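Local coordinates for protein glycosyltransferase Gtf1 (Streptococcus pneumoniae, PDB 4PQG) that is a GT-B fold glycosyltransferase with an added extended beta-sheet domain, and holds uridine-5'-diphosphate in its pocket, at residues A[329-334]-A[471-476]; A[345-350]-A[375-380]. All blocks are in the same frame, centred on the assembly; numbering follows the deposited sequence.

Contact 1: residues A[329-334]-A[471-476]; sequences FSLITA and QLYQEN
Phe329, just ahead of strand 330-334, and Tyr473, in the last turn of helix 458-474, are the nearest backbone points of the two segments, their CA atoms 8.1 Å apart. Here the end of a helix meets the start of a central strand in the parallel, Rossmann-like sheet of a GT-B glycosyltransferase domain. Tyr473 carries the contact, because its CB points toward segment 329-334 and its ring spans the gap; with CG anti to the carbonyl carbon (chi1 -77°), the ring is swung to Phe329. Phe329 CD1 sits over one face of the tyrosine ring, toward its rim, 3.6 Å from Tyr473 CE1. The ring centroids are 5.0 Å apart and the planes tilt by 34°, so the pair is oblique, neither a parallel stack nor a T-shape. Leu472 CD2 covers the opposite face of the tyrosine, over its centre, and the ring is thus held between two apolar groups. Leu331, a buried branched residue, brings CD2 to the ring's edge, 4.4 Å from Tyr473 CE2. Tyrosine suits this place because its flat sides pack against carbon while its hydroxyl reaches a polar group: Tyr473 OH hydrogen-bonds to Glu403 OE1, the same carboxylate oxygen that bonds to Phe329 N. Beyond the tyrosine the helix closes in a Schellman motif, with Asn476, of positive phi, as its C-prime residue, a conformation that asparagine tolerates well. The closest approach sets a side-chain oxygen against the backbone, Tyr473 OH lying 3.2 Å from Phe329 CA.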
loop_
_atom_site.group_PDB
_atom_site.type_symbol
_atom_site.label_atom_id
_atom_site.label_comp_id
_atom_site.label_asym_id
_atom_site.label_seq_id
_atom_site.Cartn_x
_atom_site.Cartn_y
_atom_site.Cartn_z
ATOM N N PHE A 329 27.084 12.900 7.973
ATOM C CA PHE A 329 27.168 11.476 8.313
ATOM C C PHE A 329 25.793 10.836 8.584
ATOM O O PHE A 329 25.712 9.772 9.187
ATOM C CB PHE A 329 28.109 11.244 9.506
ATOM C CG PHE A 329 29.500 11.809 9.318
ATOM C CD1 PHE A 329 30.447 11.142 8.538
ATOM C CD2 PHE A 329 29.867 12.999 9.937
ATOM C CE1 PHE A 329 31.730 11.657 8.376
ATOM C CE2 PHE A 329 31.148 13.519 9.782
ATOM C CZ PHE A 329 32.081 12.844 9.003
ATOM N N SER A 330 24.718 11.486 8.152
ATOM C CA SER A 330 23.374 10.940 8.395
ATOM C C SER A 330 22.946 9.934 7.318
ATOM O O SER A 330 23.030 10.215 6.123
ATOM C CB SER A 330 22.341 12.064 8.552
ATOM O OG SER A 330 22.201 12.798 7.356
ATOM N N LEU A 331 22.475 8.770 7.767
ATOM C CA LEU A 331 22.009 7.705 6.877
ATOM C C LEU A 331 20.494 7.490 7.028
ATOM O O LEU A 331 19.929 7.719 8.094
ATOM C CB LEU A 331 22.779 6.397 7.151
ATOM C CG LEU A 331 24.319 6.484 7.171
ATOM C CD1 LEU A 331 24.947 5.179 7.646
ATOM C CD2 LEU A 331 24.883 6.883 5.820
ATOM N N ILE A 332 19.849 7.063 5.949
ATOM C CA ILE A 332 18.400 6.843 5.964
ATOM C C ILE A 332 18.025 5.559 5.196
ATOM O O ILE A 332 18.716 5.178 4.247
ATOM C CB ILE A 332 17.629 8.112 5.460
ATOM C CG1 ILE A 332 16.104 7.895 5.501
ATOM C CG2 ILE A 332 18.110 8.534 4.080
ATOM C CD1 ILE A 332 15.308 9.090 5.011
ATOM N N THR A 333 16.987 4.866 5.668
ATOM C CA THR A 333 16.278 3.859 4.874
ATOM C C THR A 333 14.781 4.021 5.121
ATOM O O THR A 333 14.372 4.561 6.157
ATOM C CB THR A 333 16.751 2.409 5.127
ATOM O OG1 THR A 333 16.323 1.583 4.040
ATOM C CG2 THR A 333 16.197 1.834 6.411
ATOM N N ALA A 334 13.974 3.604 4.152
ATOM C CA ALA A 334 12.522 3.812 4.233
ATOM C C ALA A 334 11.829 2.638 3.570
ATOM O O ALA A 334 11.943 2.441 2.359
ATOM C CB ALA A 334 12.113 5.136 3.587
ATOM N N GLN A 471 34.051 3.899 2.888
ATOM C CA GLN A 471 34.677 4.320 1.637
ATOM C C GLN A 471 34.073 5.587 1.010
ATOM O O GLN A 471 34.805 6.422 0.450
ATOM C CB GLN A 471 34.667 3.179 0.618
ATOM C CG GLN A 471 35.371 3.515 -0.691
ATOM C CD GLN A 471 35.254 2.411 -1.718
ATOM O OE1 GLN A 471 34.693 1.350 -1.446
ATOM N NE2 GLN A 471 35.786 2.651 -2.908
ATOM N N LEU A 472 32.750 5.736 1.105
ATOM C CA LEU A 472 32.059 6.897 0.517
ATOM C C LEU A 472 32.530 8.186 1.177
ATOM O O LEU A 472 32.773 9.191 0.506
ATOM C CB LEU A 472 30.531 6.754 0.662
ATOM C CG LEU A 472 29.610 7.816 0.048
ATOM C CD1 LEU A 472 28.267 7.172 -0.287
ATOM C CD2 LEU A 472 29.410 9.012 0.979
ATOM N N TYR A 473 32.654 8.143 2.497
ATOM C CA TYR A 473 33.081 9.299 3.246
ATOM C C TYR A 473 34.596 9.508 3.160
ATOM O O TYR A 473 35.060 10.630 2.927
ATOM C CB TYR A 473 32.617 9.182 4.691
ATOM C CG TYR A 473 31.150 9.496 4.863
ATOM C CD1 TYR A 473 30.701 10.816 4.903
ATOM C CD2 TYR A 473 30.205 8.476 4.988
ATOM C CE1 TYR A 473 29.354 11.115 5.066
ATOM C CE2 TYR A 473 28.859 8.761 5.150
ATOM C CZ TYR A 473 28.432 10.076 5.186
ATOM O OH TYR A 473 27.093 10.361 5.350
ATOM N N GLN A 474 35.350 8.420 3.309
ATOM C CA GLN A 474 36.808 8.489 3.369
ATOM C C GLN A 474 37.427 8.867 2.027
ATOM O O GLN A 474 38.447 9.547 2.001
ATOM C CB GLN A 474 37.402 7.184 3.930
ATOM C CG GLN A 474 37.076 6.979 5.410
ATOM C CD GLN A 474 37.539 5.642 5.985
ATOM O OE1 GLN A 474 37.668 4.636 5.276
ATOM N NE2 GLN A 474 37.779 5.628 7.293
ATOM N N GLU A 475 36.807 8.445 0.922
ATOM C CA GLU A 475 37.242 8.871 -0.414
ATOM C C GLU A 475 36.516 10.133 -0.908
ATOM O O GLU A 475 36.621 10.490 -2.085
ATOM C CB GLU A 475 37.118 7.729 -1.433
ATOM C CG GLU A 475 37.823 6.445 -1.007
ATOM C CD GLU A 475 37.910 5.408 -2.110
ATOM O OE1 GLU A 475 37.135 5.481 -3.085
ATOM O OE2 GLU A 475 38.757 4.497 -1.998
ATOM N N ASN A 476 35.787 10.799 -0.009
ATOM C CA ASN A 476 35.138 12.078 -0.305
ATOM C C ASN A 476 34.212 12.045 -1.513
ATOM O O ASN A 476 34.255 12.944 -2.351
ATOM C CB ASN A 476 36.192 13.172 -0.513
ATOM C CG ASN A 476 36.233 14.156 0.624
ATOM O OD1 ASN A 476 36.857 13.899 1.661
ATOM N ND2 ASN A 476 35.564 15.298 0.442
#

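Contact 2: residues A[345-350]-A[375-380]; sequences WLVKAV and REIIAN
Helices 343-353 and 371-380 run side by side in nearly the same direction: the axes of segments 345-350 and 375-380 make an angle of 14° and come within 10.2 Å. Val347 and Ile378 are nearest in register, with CA atoms 7.5 Å apart. Val347 and Ile377 both direct their CB atoms into the interface, and their side chains meet obliquely through methyl groups, Val347 CG1 lying 3.7 Å from Ile377 CG2. The valine's first torsion (chi1 171°) sets CG1 opposite the backbone N, which carries this methyl across to the other helix. There it also touches Ile378, whose CG1 methylene is 4.0 Å away and whose side chain crosses the valine at about a right angle. One valine methyl is thus shared by two successive isoleucines. Beta-branched residues suit such a place, since their short, stiff side chains fill the space between the two helices with little freedom to lose.

Lys348 borders this apolar patch and lays its aliphatic part across Ile377 at roughly a right angle. Its CG is 4.0 Å from Ile377 CG2, and farther along the extended chain Lys348 CE comes to 4.1 Å from Ile377 CD1. A lysine serves well at this partly exposed margin: its methylenes shield the isoleucine, while NZ forms a salt bridge with Glu458 at the start of helix 458-474. On the sheet side, Val347 also packs on Phe362 and Ile364 of strand 361-365, and Ile378 on Ile387 and Leu389 of strand 387-391. Neighbouring, nearly parallel helices covering a parallel sheet in this way are typical of the alternating beta-alpha units of a Rossmann-like GT-B domain.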
loop_
_atom_site.group_PDB
_atom_site.type_symbol
_atom_site.label_atom_id
_atom_site.label_comp_id
_atom_site.label_asym_id
_atom_site.label_seq_id
_atom_site.Cartn_x
_atom_site.Cartn_y
_atom_site.Cartn_z
ATOM N N TRP A 345 20.405 -6.344 8.692
ATOM C CA TRP A 345 21.731 -6.274 8.087
ATOM C C TRP A 345 22.257 -4.870 8.039
ATOM O O TRP A 345 23.442 -4.648 8.324
ATOM C CB TRP A 345 21.748 -6.907 6.698
ATOM C CG TRP A 345 21.388 -8.375 6.669
ATOM C CD1 TRP A 345 21.330 -9.260 7.738
ATOM C CD2 TRP A 345 21.060 -9.192 5.488
ATOM N NE1 TRP A 345 20.980 -10.515 7.317
ATOM C CE2 TRP A 345 20.802 -10.548 5.986
ATOM C CE3 TRP A 345 20.933 -8.937 4.127
ATOM C CZ2 TRP A 345 20.446 -11.590 5.141
ATOM C CZ3 TRP A 345 20.561 -9.991 3.279
ATOM C CH2 TRP A 345 20.331 -11.291 3.780
ATOM N N LEU A 346 21.400 -3.898 7.699
ATOM C CA LEU A 346 21.822 -2.497 7.683
ATOM C C LEU A 346 22.187 -1.977 9.068
ATOM O O LEU A 346 23.181 -1.243 9.222
ATOM C CB LEU A 346 20.742 -1.579 7.080
ATOM C CG LEU A 346 20.389 -1.828 5.613
ATOM C CD1 LEU A 346 19.300 -0.850 5.190
ATOM C CD2 LEU A 346 21.633 -1.678 4.741
ATOM N N VAL A 347 21.377 -2.325 10.066
ATOM C CA VAL A 347 21.643 -1.879 11.427
ATOM C C VAL A 347 23.026 -2.379 11.887
ATOM O O VAL A 347 23.852 -1.580 12.354
ATOM C CB VAL A 347 20.517 -2.285 12.421
ATOM C CG1 VAL A 347 20.927 -2.009 13.861
ATOM C CG2 VAL A 347 19.230 -1.530 12.111
ATOM N N LYS A 348 23.284 -3.680 11.727
ATOM C CA LYS A 348 24.604 -4.268 12.055
ATOM C C LYS A 348 25.787 -3.658 11.280
ATOM O O LYS A 348 26.888 -3.487 11.825
ATOM C CB LYS A 348 24.573 -5.787 11.892
ATOM C CG LYS A 348 23.524 -6.445 12.779
ATOM C CD LYS A 348 23.726 -7.944 12.899
ATOM C CE LYS A 348 22.796 -8.526 13.950
ATOM N NZ LYS A 348 23.172 -9.940 14.228
ATOM N N ALA A 349 25.549 -3.319 10.013
ATOM C CA ALA A 349 26.542 -2.640 9.193
ATOM C C ALA A 349 26.844 -1.245 9.736
ATOM O O ALA A 349 28.020 -0.842 9.814
ATOM C CB ALA A 349 26.075 -2.559 7.748
ATOM N N VAL A 350 25.793 -0.525 10.125
ATOM C CA VAL A 350 25.936 0.825 10.666
ATOM C C VAL A 350 26.661 0.806 12.017
ATOM O O VAL A 350 27.543 1.628 12.238
ATOM C CB VAL A 350 24.590 1.595 10.716
ATOM C CG1 VAL A 350 24.735 2.943 11.416
ATOM C CG2 VAL A 350 24.076 1.813 9.302
ATOM N N ARG A 375 14.779 -3.165 17.346
ATOM C CA ARG A 375 14.947 -2.643 18.699
ATOM C C ARG A 375 15.900 -3.497 19.547
ATOM O O ARG A 375 16.691 -2.965 20.327
ATOM C CB ARG A 375 13.591 -2.552 19.399
ATOM C CG ARG A 375 12.735 -1.402 18.915
ATOM C CD ARG A 375 11.582 -1.110 19.858
ATOM N NE ARG A 375 10.472 -2.045 19.665
ATOM C CZ ARG A 375 9.423 -1.834 18.865
ATOM N NH1 ARG A 375 8.474 -2.753 18.775
ATOM N NH2 ARG A 375 9.313 -0.707 18.163
ATOM N N GLU A 376 15.805 -4.814 19.391
ATOM C CA GLU A 376 16.661 -5.753 20.096
ATOM C C GLU A 376 18.143 -5.597 19.705
ATOM O O GLU A 376 19.004 -5.521 20.584
ATOM C CB GLU A 376 16.154 -7.178 19.877
ATOM C CG GLU A 376 17.074 -8.286 20.354
ATOM C CD GLU A 376 16.602 -9.652 19.869
ATOM O OE1 GLU A 376 15.445 -10.020 20.163
ATOM O OE2 GLU A 376 17.387 -10.352 19.186
ATOM N N ILE A 377 18.424 -5.533 18.402
ATOM C CA ILE A 377 19.776 -5.302 17.899
ATOM C C ILE A 377 20.354 -3.967 18.401
ATOM O O ILE A 377 21.499 -3.910 18.873
ATOM C CB ILE A 377 19.840 -5.366 16.347
ATOM C CG1 ILE A 377 19.378 -6.739 15.856
ATOM C CG2 ILE A 377 21.253 -5.081 15.842
ATOM C CD1 ILE A 377 19.126 -6.816 14.367
ATOM N N ILE A 378 19.554 -2.910 18.306
ATOM C CA ILE A 378 19.946 -1.584 18.757
ATOM C C ILE A 378 20.246 -1.581 20.264
ATOM O O ILE A 378 21.287 -1.058 20.688
ATOM C CB ILE A 378 18.870 -0.543 18.384
ATOM C CG1 ILE A 378 18.751 -0.447 16.859
ATOM C CG2 ILE A 378 19.182 0.824 18.976
ATOM C CD1 ILE A 378 17.480 0.245 16.389
ATOM N N ALA A 379 19.353 -2.175 21.058
ATOM C CA ALA A 379 19.560 -2.274 22.506
ATOM C C ALA A 379 20.851 -3.021 22.825
ATOM O O ALA A 379 21.672 -2.525 23.599
ATOM C CB ALA A 379 18.381 -2.950 23.186
ATOM N N ASN A 380 21.020 -4.199 22.218
ATOM C CA ASN A 380 22.186 -5.062 22.434
ATOM C C ASN A 380 23.532 -4.403 22.163
ATOM O O ASN A 380 24.549 -4.811 22.743
ATOM C CB ASN A 380 22.087 -6.347 21.600
ATOM C CG ASN A 380 21.036 -7.310 22.127
ATOM O OD1 ASN A 380 20.527 -7.140 23.233
ATOM N ND2 ASN A 380 20.702 -8.331 21.327
#

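How the contacts relate
The centres of contacts 1 and 2 lie about 17 Å apart in the same Rossmann-like domain. Along the chain, strand 330-334 comes first and leads into helix 343-353; strand 361-365, helix 371-380 and strand 387-391 follow, and helix 458-474 returns much later, so both halves of contact 2 fall between those of contact 1. Contact 2 joins neighbouring helices over one part of the six-stranded sheet, whereas contact 1 brings a distant helix back to the start of a central strand. The two also meet directly, Leu331 CD1 packing 3.9 Å from Val350 CG2 and Thr333 touching Leu346. Through these touches the helix layer of contact 2 packs on the same strand that contact 1 ties to helix 458-474.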